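Local coordinates for D-isomer specific 2-hydroxyacid dehydrogenase family protein (Aeromonas salmonicida subsp. salmonicida, PDB 3HG7) that probably catalyses NAD-dependent oxidation and reduction of 2-hydroxyacids and their 2-keto counterparts, at residues L33-Q38 with E42-E47; W70-Y75 with A290-R295; G100-E105 with Y283-D288; Y106-L111 with Q153-T158. The protein carries 1 engineered substitution. All blocks are in the same frame, centred on the assembly; numbering follows the deposited sequence.

Contact 1: L33-Q38 with E42-E47; sequences LRADNQ and EKLIGE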
# COMPACT_ATOMS: atom_id res chain seq x y z
N LEU A 33 -25.01 12.97 0.52
CA LEU A 33 -25.77 12.14 -0.39
C LEU A 33 -24.99 10.89 -0.56
O LEU A 33 -23.77 10.89 -0.33
CB LEU A 33 -25.94 12.82 -1.75
CG LEU A 33 -26.73 14.13 -1.81
CD1 LEU A 33 -26.93 14.54 -3.28
CD2 LEU A 33 -28.08 13.97 -1.13
N ARG A 34 -25.67 9.82 -0.97
CA ARG A 34 -24.99 8.56 -1.07
C ARG A 34 -25.42 7.87 -2.36
O ARG A 34 -26.61 7.86 -2.70
CB ARG A 34 -25.35 7.73 0.16
CG ARG A 34 -25.00 6.30 0.11
CD ARG A 34 -25.36 5.65 1.45
NE ARG A 34 -25.35 4.21 1.36
CZ ARG A 34 -25.75 3.38 2.33
NH1 ARG A 34 -26.15 3.86 3.50
NH2 ARG A 34 -25.69 2.06 2.13
N ALA A 35 -24.47 7.27 -3.07
CA ALA A 35 -24.86 6.40 -4.21
C ALA A 35 -24.12 5.08 -4.15
O ALA A 35 -22.91 5.08 -4.23
CB ALA A 35 -24.61 7.11 -5.53
N ASP A 36 -24.86 3.97 -4.00
CA ASP A 36 -24.28 2.63 -3.85
C ASP A 36 -24.00 1.89 -5.16
O ASP A 36 -23.39 0.82 -5.14
CB ASP A 36 -25.16 1.74 -2.94
CG ASP A 36 -24.93 1.99 -1.44
OD1 ASP A 36 -24.35 3.03 -1.05
OD2 ASP A 36 -25.35 1.14 -0.63
N ASN A 37 -24.45 2.47 -6.28
CA ASN A 37 -24.06 2.01 -7.60
C ASN A 37 -23.82 3.16 -8.56
O ASN A 37 -24.03 4.33 -8.21
CB ASN A 37 -25.09 1.01 -8.15
CG ASN A 37 -26.46 1.65 -8.40
OD1 ASN A 37 -26.62 2.89 -8.36
ND2 ASN A 37 -27.48 0.81 -8.64
N GLN A 38 -23.35 2.84 -9.77
CA GLN A 38 -23.00 3.89 -10.72
C GLN A 38 -24.22 4.59 -11.27
O GLN A 38 -24.20 5.81 -11.45
CB GLN A 38 -22.10 3.39 -11.88
CG GLN A 38 -21.77 4.58 -12.85
CD GLN A 38 -20.98 4.20 -14.08
OE1 GLN A 38 -20.00 3.44 -14.01
NE2 GLN A 38 -21.41 4.73 -15.24
N GLU A 42 -24.93 8.63 -11.31
CA GLU A 42 -25.13 9.44 -12.54
C GLU A 42 -26.02 10.63 -12.31
O GLU A 42 -25.77 11.69 -12.87
CB GLU A 42 -25.76 8.60 -13.68
CG GLU A 42 -25.00 7.36 -14.06
CD GLU A 42 -23.83 7.60 -15.02
OE1 GLU A 42 -23.54 8.77 -15.35
OE2 GLU A 42 -23.20 6.60 -15.44
N LYS A 43 -27.07 10.42 -11.53
CA LYS A 43 -28.05 11.43 -11.28
C LYS A 43 -27.58 12.46 -10.28
O LYS A 43 -28.15 13.56 -10.23
CB LYS A 43 -29.36 10.80 -10.79
CG LYS A 43 -29.84 9.67 -11.68
CD LYS A 43 -31.22 9.19 -11.28
CE LYS A 43 -31.69 8.12 -12.24
NZ LYS A 43 -32.27 6.97 -11.48
N LEU A 44 -26.58 12.12 -9.48
CA LEU A 44 -26.23 12.94 -8.32
C LEU A 44 -24.90 13.66 -8.41
O LEU A 44 -24.73 14.67 -7.75
CB LEU A 44 -26.25 12.10 -7.03
CG LEU A 44 -27.59 11.45 -6.67
CD1 LEU A 44 -27.36 10.55 -5.48
CD2 LEU A 44 -28.61 12.53 -6.32
N ILE A 45 -23.98 13.17 -9.23
CA ILE A 45 -22.61 13.66 -9.13
C ILE A 45 -22.47 15.11 -9.58
O ILE A 45 -21.65 15.87 -9.04
CB ILE A 45 -21.60 12.78 -9.86
CG1 ILE A 45 -20.18 13.31 -9.60
CG2 ILE A 45 -21.94 12.70 -11.37
CD1 ILE A 45 -19.16 12.32 -9.42
N GLY A 46 -23.31 15.52 -10.54
CA GLY A 46 -23.29 16.91 -11.00
C GLY A 46 -23.64 17.89 -9.90
O GLY A 46 -23.31 19.08 -10.01
N GLU A 47 -24.31 17.40 -8.85
CA GLU A 47 -24.65 18.22 -7.70
C GLU A 47 -23.62 18.31 -6.57
O GLU A 47 -23.79 19.11 -5.65
CB GLU A 47 -25.98 17.78 -7.13
CG GLU A 47 -27.12 18.11 -8.08
CD GLU A 47 -28.43 17.56 -7.61
OE1 GLU A 47 -28.98 16.67 -8.30
OE2 GLU A 47 -28.89 18.00 -6.53
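Q38 and E42, one helical turn apart, are joined twice. The amide of Q38 donates through NE2 to E42 OE2 at 2.6 Å, a short and fairly straight bond (164°) that meets the carboxylate oxygen nearly end-on. The other bond is the first-turn backbone link from E42 N to Q38 O, 2.9 Å. Q38 stays extended beyond CG, whereas E42 folds back at chi2 (-82°) to bring its carboxylate alongside; the two flat groups are twisted well out of a common plane. A long glutamine and a flexible glutamate can span a turn this way at the surface, and E42 OE1 has a further partner in K64. On the preceding strand end, R34 holds D36 side-on, its NE reaching OD1 and its NH2 reaching OD2, each at 2.9 Å, while NH1 of R34 forms a salt bridge with E19.

Inward of these polar groups the contact turns apolar. L44 directs one methyl, CD2, at L33 CD1 (4.0 Å), and the other, CD1, at R34 O (3.9 Å) and more loosely at A35 CB (4.4 Å). Leucines suit this seam because both also rest on L9 of strand 6-11, and the short A35 touches D40 and A41. N37 caps the helix start, its OD1 taking D40 N. Strand 30-34, this turn and helix 38-44 form the beta-alpha half of a beta-alpha-beta crossover leading to strand 50-53, in a flavodoxin-like parallel sheet.

Contact 2: W70-Y75 with A290-R295; sequences WFQSTY and AQIFVR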
# COMPACT_ATOMS: atom_id res chain seq x y z
N TRP A 70 -13.56 19.57 -4.42
CA TRP A 70 -12.65 18.71 -3.63
C TRP A 70 -13.12 17.23 -3.59
O TRP A 70 -14.26 16.91 -3.25
CB TRP A 70 -12.45 19.27 -2.23
CG TRP A 70 -11.75 18.35 -1.30
CD1 TRP A 70 -10.64 17.58 -1.55
CD2 TRP A 70 -12.13 18.07 0.04
NE1 TRP A 70 -10.32 16.85 -0.45
CE2 TRP A 70 -11.24 17.12 0.54
CE3 TRP A 70 -13.18 18.51 0.86
CZ2 TRP A 70 -11.34 16.59 1.84
CZ3 TRP A 70 -13.28 18.01 2.15
CH2 TRP A 70 -12.35 17.06 2.64
N PHE A 71 -12.20 16.36 -3.98
CA PHE A 71 -12.41 14.89 -3.99
C PHE A 71 -11.41 14.30 -3.01
O PHE A 71 -10.19 14.41 -3.19
CB PHE A 71 -12.13 14.40 -5.41
CG PHE A 71 -12.27 12.90 -5.63
CD1 PHE A 71 -12.54 12.03 -4.59
CD2 PHE A 71 -12.02 12.39 -6.89
CE1 PHE A 71 -12.61 10.61 -4.83
CE2 PHE A 71 -12.09 11.01 -7.13
CZ PHE A 71 -12.37 10.14 -6.08
N GLN A 72 -11.93 13.73 -1.95
CA GLN A 72 -11.14 12.94 -1.01
C GLN A 72 -11.22 11.47 -1.44
O GLN A 72 -12.30 10.84 -1.34
CB GLN A 72 -11.70 13.05 0.40
CG GLN A 72 -10.97 12.14 1.44
CD GLN A 72 -9.54 12.56 1.67
OE1 GLN A 72 -9.26 13.71 2.06
NE2 GLN A 72 -8.61 11.63 1.42
N SER A 73 -10.10 10.96 -1.95
CA SER A 73 -9.96 9.51 -2.24
C SER A 73 -9.90 8.70 -0.94
O SER A 73 -9.33 9.14 0.05
CB SER A 73 -8.72 9.23 -3.09
OG SER A 73 -8.48 7.81 -3.18
N THR A 74 -10.50 7.51 -0.94
CA THR A 74 -10.46 6.64 0.24
C THR A 74 -9.24 5.75 0.16
O THR A 74 -8.96 4.98 1.08
CB THR A 74 -11.73 5.70 0.31
OG1 THR A 74 -11.85 4.99 -0.93
CG2 THR A 74 -12.97 6.50 0.53
N TYR A 75 -8.53 5.84 -0.95
CA TYR A 75 -7.35 5.00 -1.17
C TYR A 75 -6.11 5.87 -1.26
O TYR A 75 -6.14 7.04 -1.68
CB TYR A 75 -7.46 4.24 -2.49
CG TYR A 75 -8.36 3.06 -2.54
CD1 TYR A 75 -8.91 2.53 -1.38
CD2 TYR A 75 -8.64 2.44 -3.76
CE1 TYR A 75 -9.72 1.39 -1.42
CE2 TYR A 75 -9.45 1.31 -3.81
CZ TYR A 75 -9.98 0.80 -2.64
OH TYR A 75 -10.77 -0.32 -2.65
N ALA A 290 -12.43 8.68 7.75
CA ALA A 290 -13.41 9.73 8.06
C ALA A 290 -12.79 10.85 8.87
O ALA A 290 -13.13 12.02 8.70
CB ALA A 290 -14.60 9.15 8.79
N GLN A 291 -11.85 10.48 9.75
CA GLN A 291 -11.10 11.44 10.53
C GLN A 291 -10.27 12.34 9.61
O GLN A 291 -10.22 13.55 9.81
CB GLN A 291 -10.21 10.68 11.53
CG GLN A 291 -9.56 11.54 12.61
CD GLN A 291 -8.71 10.70 13.60
OE1 GLN A 291 -8.14 11.25 14.55
NE2 GLN A 291 -8.63 9.40 13.37
N ILE A 292 -9.65 11.75 8.58
CA ILE A 292 -8.89 12.52 7.56
C ILE A 292 -9.82 13.47 6.81
O ILE A 292 -9.49 14.64 6.60
CB ILE A 292 -8.14 11.60 6.58
CG1 ILE A 292 -6.97 10.92 7.30
CG2 ILE A 292 -7.61 12.36 5.37
CD1 ILE A 292 -6.32 9.79 6.46
N PHE A 293 -10.98 12.94 6.44
CA PHE A 293 -11.99 13.74 5.74
C PHE A 293 -12.44 14.94 6.58
O PHE A 293 -12.41 16.08 6.11
CB PHE A 293 -13.20 12.91 5.31
CG PHE A 293 -14.29 13.76 4.67
CD1 PHE A 293 -14.25 14.05 3.31
CD2 PHE A 293 -15.29 14.34 5.45
CE1 PHE A 293 -15.22 14.86 2.71
CE2 PHE A 293 -16.24 15.19 4.89
CZ PHE A 293 -16.22 15.45 3.51
N VAL A 294 -12.83 14.71 7.82
CA VAL A 294 -13.33 15.81 8.65
C VAL A 294 -12.26 16.88 8.95
O VAL A 294 -12.56 18.07 8.94
CB VAL A 294 -14.01 15.27 9.94
CG1 VAL A 294 -14.27 16.38 10.96
CG2 VAL A 294 -15.29 14.54 9.57
N ARG A 295 -11.00 16.47 9.18
CA ARG A 295 -9.93 17.46 9.40
C ARG A 295 -9.70 18.28 8.12
O ARG A 295 -9.56 19.49 8.17
CB ARG A 295 -8.62 16.81 9.92
CG ARG A 295 -8.67 16.25 11.34
CD ARG A 295 -7.28 15.81 11.87
NE ARG A 295 -6.42 15.28 10.80
CZ ARG A 295 -6.06 14.01 10.67
NH1 ARG A 295 -5.29 13.64 9.65
NH2 ARG A 295 -6.46 13.10 11.55
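W70 and F293 meet through the outer six-membered ring of the indole. Its CH2 comes within 3.6 Å of F293 CE1, with the two planes only 10° apart but the centroids 5.0 Å from one another, so the rings lie nearly parallel and slid past each other with little overlap. Both side chains leave the backbone in the same sense: chi1 of F293 is 176° and that of W70 similar, placing each CG opposite its own backbone N and sending the two rings into the same gap between strand and helix. W70 CH2 also sets its edge against F293 O, at 3.6 Å.

Q72 points the same way as W70, two residues on, as alternation along a strand requires. Its CB packs at the edge of the phenyl ring, 4.0 Å from F293 CD1. Beyond CB the chain bends at chi2 (66°), which swings the amide back so that NE2 donates to S73 O (2.9 Å) and OE1 lies against I292 CG2. A glutamine suits this buried spot because its amide is well occupied: OE1 also bonds T93 and N296, and NE2 bonds N94 O. The indole NE1 likewise binds T93.

Helix 286-301 thus runs roughly antiparallel to strand 70-73, their local axes 9.8 Å apart, and lies on one face of the sheet; F293 further touches I50 of strand 50-53 and L22 of helix 15-24, and W70 meets F300.

Contact 3: G100-E105 with Y283-D288; sequences GPLMSE and YSFPDD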
# COMPACT_ATOMS: atom_id res chain seq x y z
N GLY A 100 0.96 2.60 8.81
CA GLY A 100 2.14 2.03 9.49
C GLY A 100 1.89 0.73 10.27
O GLY A 100 2.47 -0.33 9.96
N PRO A 101 1.05 0.79 11.31
CA PRO A 101 0.75 -0.41 12.08
C PRO A 101 0.20 -1.58 11.26
O PRO A 101 0.52 -2.73 11.55
CB PRO A 101 -0.31 0.08 13.08
CG PRO A 101 -0.01 1.49 13.29
CD PRO A 101 0.65 2.02 12.02
N LEU A 102 -0.64 -1.30 10.26
CA LEU A 102 -1.23 -2.35 9.46
C LEU A 102 -0.18 -3.01 8.61
O LEU A 102 -0.18 -4.24 8.46
CB LEU A 102 -2.35 -1.77 8.58
CG LEU A 102 -3.61 -1.51 9.38
CD1 LEU A 102 -4.56 -0.65 8.46
CD2 LEU A 102 -4.33 -2.78 9.80
N MET A 103 0.74 -2.21 8.07
CA MET A 103 1.83 -2.79 7.31
C MET A 103 2.81 -3.60 8.17
O MET A 103 3.24 -4.63 7.73
CB MET A 103 2.58 -1.78 6.44
CG MET A 103 1.90 -1.62 5.10
SD MET A 103 1.90 -3.09 4.04
CE MET A 103 1.35 -2.17 2.61
N SER A 104 3.12 -3.14 9.39
CA SER A 104 3.92 -3.98 10.33
C SER A 104 3.28 -5.37 10.59
O SER A 104 3.95 -6.40 10.61
CB SER A 104 4.11 -3.26 11.65
OG SER A 104 5.18 -2.34 11.54
N GLU A 105 1.96 -5.37 10.81
CA GLU A 105 1.20 -6.60 11.04
C GLU A 105 1.28 -7.56 9.85
O GLU A 105 1.46 -8.76 10.02
CB GLU A 105 -0.25 -6.27 11.36
CG GLU A 105 -0.46 -5.49 12.67
CD GLU A 105 -1.90 -5.03 12.83
OE1 GLU A 105 -2.74 -5.36 11.96
OE2 GLU A 105 -2.21 -4.34 13.83
N TYR A 283 -5.65 -2.02 4.59
CA TYR A 283 -6.99 -1.53 4.23
C TYR A 283 -7.18 -0.12 4.72
O TYR A 283 -6.59 0.26 5.72
CB TYR A 283 -8.04 -2.44 4.88
CG TYR A 283 -9.41 -2.17 4.34
CD1 TYR A 283 -10.38 -1.49 5.09
CD2 TYR A 283 -9.74 -2.58 3.05
CE1 TYR A 283 -11.66 -1.22 4.55
CE2 TYR A 283 -11.00 -2.31 2.50
CZ TYR A 283 -11.94 -1.63 3.25
OH TYR A 283 -13.17 -1.40 2.66
N SER A 284 -8.01 0.67 4.01
CA SER A 284 -8.33 2.03 4.47
C SER A 284 -9.56 1.91 5.34
O SER A 284 -10.69 1.79 4.81
CB SER A 284 -8.69 2.94 3.27
OG SER A 284 -7.54 3.27 2.49
N PHE A 285 -9.38 1.93 6.65
CA PHE A 285 -10.48 1.69 7.56
C PHE A 285 -11.31 2.95 7.70
O PHE A 285 -10.72 4.04 7.83
CB PHE A 285 -9.95 1.19 8.91
CG PHE A 285 -9.60 -0.28 8.88
CD1 PHE A 285 -10.53 -1.24 9.24
CD2 PHE A 285 -8.36 -0.70 8.40
CE1 PHE A 285 -10.20 -2.60 9.18
CE2 PHE A 285 -8.04 -2.06 8.34
CZ PHE A 285 -8.96 -2.99 8.73
N PRO A 286 -12.65 2.83 7.63
CA PRO A 286 -13.44 4.06 7.50
C PRO A 286 -13.29 4.99 8.70
O PRO A 286 -13.25 6.20 8.51
CB PRO A 286 -14.88 3.56 7.38
CG PRO A 286 -14.73 2.20 6.77
CD PRO A 286 -13.47 1.62 7.36
N ASP A 287 -13.17 4.44 9.91
CA ASP A 287 -12.97 5.28 11.09
C ASP A 287 -11.77 6.20 10.91
O ASP A 287 -11.83 7.38 11.27
CB ASP A 287 -12.83 4.43 12.38
CG ASP A 287 -14.13 3.71 12.75
OD1 ASP A 287 -14.42 2.66 12.15
OD2 ASP A 287 -14.84 4.18 13.66
N ASP A 288 -10.68 5.71 10.32
CA ASP A 288 -9.51 6.56 10.15
C ASP A 288 -9.59 7.48 8.95
O ASP A 288 -9.11 8.62 9.00
CB ASP A 288 -8.25 5.74 10.08
CG ASP A 288 -7.88 5.13 11.42
OD1 ASP A 288 -8.45 5.52 12.46
OD2 ASP A 288 -7.00 4.27 11.44
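L102, in the first turns of helix 100-115, faces the extended residues Y283 to F285 that lead into helix 286-301, with the CA atoms of L102 and Y283 7.8 Å apart. One side chain makes nearly all of the contact: L102 CD1 lies 3.5 Å from Y283 O and 3.8 Å from F285 CE2, approaching the phenyl ring at its edge rather than over a face. The second methyl, CD2, is a little farther from the same atom, 4.1 Å. A branched leucine suits this meeting, since both methyls of its fork come up to the CE2 side of the ring, CD1 nearer its plane.

F285 is held from another side as well. Y283 turns the edge of its own ring over one face of F285, CD1 of Y283 standing 3.8 Å above the centre of that ring, while the tyrosine hydroxyl bonds D14. F285 occupies the N-cap position, and P286, which has no backbone N-H to offer, follows naturally at the first helical residue.

Small as it is, the contact bridges the two domains. Helix 100-115 packs through M103 and S104 on helix 150-161 of the dinucleotide-binding half, whereas helix 286-301 sits on helix 15-24 of the other half, through P286 on H17 and Y18.

Contact 4: Y106-L111 with Q153-T158; sequences YVFGHL and QHIAHT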
# COMPACT_ATOMS: atom_id res chain seq x y z
N TYR A 106 1.13 -7.02 8.65
CA TYR A 106 1.16 -7.82 7.43
C TYR A 106 2.55 -8.39 7.22
O TYR A 106 2.72 -9.60 6.96
CB TYR A 106 0.79 -6.94 6.22
CG TYR A 106 0.93 -7.64 4.90
CD1 TYR A 106 -0.14 -8.33 4.34
CD2 TYR A 106 2.13 -7.55 4.18
CE1 TYR A 106 -0.02 -8.95 3.12
CE2 TYR A 106 2.28 -8.17 2.96
CZ TYR A 106 1.20 -8.87 2.44
OH TYR A 106 1.30 -9.49 1.25
N VAL A 107 3.55 -7.53 7.33
CA VAL A 107 4.90 -7.92 7.00
C VAL A 107 5.36 -8.95 8.03
O VAL A 107 5.84 -10.00 7.65
CB VAL A 107 5.86 -6.70 6.98
CG1 VAL A 107 7.34 -7.16 7.02
CG2 VAL A 107 5.59 -5.83 5.71
N PHE A 108 5.16 -8.66 9.32
CA PHE A 108 5.66 -9.60 10.36
C PHE A 108 4.79 -10.85 10.52
O PHE A 108 5.29 -11.89 10.87
CB PHE A 108 5.94 -8.87 11.67
CG PHE A 108 7.23 -8.11 11.65
CD1 PHE A 108 8.36 -8.64 12.26
CD2 PHE A 108 7.32 -6.89 11.00
CE1 PHE A 108 9.58 -7.94 12.21
CE2 PHE A 108 8.52 -6.19 10.95
CZ PHE A 108 9.66 -6.72 11.57
N GLY A 109 3.48 -10.77 10.24
CA GLY A 109 2.66 -11.97 10.19
C GLY A 109 3.18 -12.91 9.10
O GLY A 109 3.38 -14.11 9.33
N HIS A 110 3.43 -12.36 7.92
CA HIS A 110 3.91 -13.18 6.81
C HIS A 110 5.33 -13.67 7.09
O HIS A 110 5.69 -14.81 6.79
CB HIS A 110 3.87 -12.42 5.50
CG HIS A 110 2.52 -12.48 4.84
ND1 HIS A 110 2.13 -13.56 4.08
CD2 HIS A 110 1.48 -11.62 4.83
CE1 HIS A 110 0.91 -13.35 3.62
NE2 HIS A 110 0.48 -12.19 4.08
N LEU A 111 6.13 -12.80 7.68
CA LEU A 111 7.50 -13.14 7.95
C LEU A 111 7.58 -14.27 8.98
O LEU A 111 8.30 -15.24 8.80
CB LEU A 111 8.28 -11.91 8.43
CG LEU A 111 9.71 -12.16 8.90
CD1 LEU A 111 10.53 -12.68 7.75
CD2 LEU A 111 10.38 -10.91 9.58
N GLN A 153 9.08 3.59 8.42
CA GLN A 153 9.40 3.81 9.84
C GLN A 153 8.67 2.84 10.77
O GLN A 153 9.27 2.29 11.68
CB GLN A 153 9.13 5.25 10.27
CG GLN A 153 10.15 6.25 9.78
CD GLN A 153 9.62 7.67 9.88
OE1 GLN A 153 9.27 8.13 10.98
NE2 GLN A 153 9.51 8.35 8.74
N HIS A 154 7.38 2.61 10.55
CA HIS A 154 6.69 1.71 11.49
C HIS A 154 7.24 0.27 11.41
O HIS A 154 7.50 -0.37 12.45
CB HIS A 154 5.17 1.75 11.35
CG HIS A 154 4.46 1.30 12.59
ND1 HIS A 154 4.32 -0.03 12.93
CD2 HIS A 154 3.86 2.00 13.59
CE1 HIS A 154 3.66 -0.13 14.07
NE2 HIS A 154 3.38 1.09 14.50
N ILE A 155 7.48 -0.19 10.18
CA ILE A 155 8.03 -1.54 9.96
C ILE A 155 9.41 -1.59 10.57
O ILE A 155 9.86 -2.65 11.05
CB ILE A 155 8.12 -1.87 8.45
CG1 ILE A 155 6.71 -1.88 7.81
CG2 ILE A 155 8.75 -3.24 8.22
CD1 ILE A 155 6.78 -1.75 6.33
N ALA A 156 10.10 -0.46 10.55
CA ALA A 156 11.42 -0.34 11.18
C ALA A 156 11.37 -0.54 12.69
O ALA A 156 12.13 -1.36 13.25
CB ALA A 156 12.05 0.99 10.82
N HIS A 157 10.47 0.19 13.37
CA HIS A 157 10.33 0.02 14.82
C HIS A 157 9.98 -1.41 15.21
O HIS A 157 10.45 -1.93 16.23
CB HIS A 157 9.30 0.99 15.40
CG HIS A 157 9.81 2.40 15.51
ND1 HIS A 157 9.62 3.34 14.51
CD2 HIS A 157 10.55 3.01 16.46
CE1 HIS A 157 10.18 4.48 14.87
NE2 HIS A 157 10.76 4.31 16.05
N THR A 158 9.12 -2.05 14.40
CA THR A 158 8.77 -3.45 14.64
C THR A 158 9.97 -4.38 14.47
O THR A 158 10.16 -5.27 15.29
CB THR A 158 7.57 -3.91 13.78
OG1 THR A 158 6.57 -2.90 13.83
CG2 THR A 158 7.01 -5.24 14.32
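T158 shows two faces: its methyl packs on F108, while its OG1 joins the ND1 of H154 in gripping the hydroxyl oxygen of S104, one turn before F108 on the facing helix. S104 OG thus has two partners on helix 150-161. On the outer side of that helix, Q153 O is likewise used twice, by the backbone N of H157 and by its ring ND1 (3.0 Å); the imidazole donor comes from well above the carbonyl plane.

Between the segments the closest meeting is a CH-pi contact. T158 CG2 sits over the centre of the F108 ring, 3.8 Å from its centroid and 13° off the normal. This follows from chi1 of T158, -45°, which sets CG2 opposite the backbone N and leaves OG1 to turn toward S104. A threonine fits because it offers a methyl and a hydroxyl in one short fork. F108 CE2 also touches I155 CG2 (4.0 Å) and I155 O (3.8 Å), and V107 CG2 reaches I155 CD1 at 4.3 Å.

The local helix axes pass 10.8 Å apart at 44°, and both F108 and I155 rest on L143 of the central sheet. Helix 150-161 is consistent with the one that follows a Rossmann glycine-rich loop. The chemistry implied is chiefly dispersive: methyl groups and one aromatic face seal the helix pair above the sheet, with the hydroxyl and imidazole bonds to S104 alongside tying the two helices together.

In the fold
Contacts 1 and 2, with centres 17 Å apart, lie on the same five-stranded parallel sheet: contact 1 at its edge strand 30-34, contact 2 at strand 70-73 beneath helix 286-301. Contact 4 belongs to the other half, above the seven-stranded Rossmann-like sheet, its centre 39 Å from that of contact 1. Contact 3 stands between, sharing helix 286-301 with contact 2 and helix 100-115 with contact 4; it touches both neighbours, S284 bonding T74 on the contact 2 side. Along the chain contact 1 closes first, and contact 4 is nested within contact 3, itself within contact 2. The chain therefore returns to its first domain at the end, the two-domain plan of this dehydrogenase family.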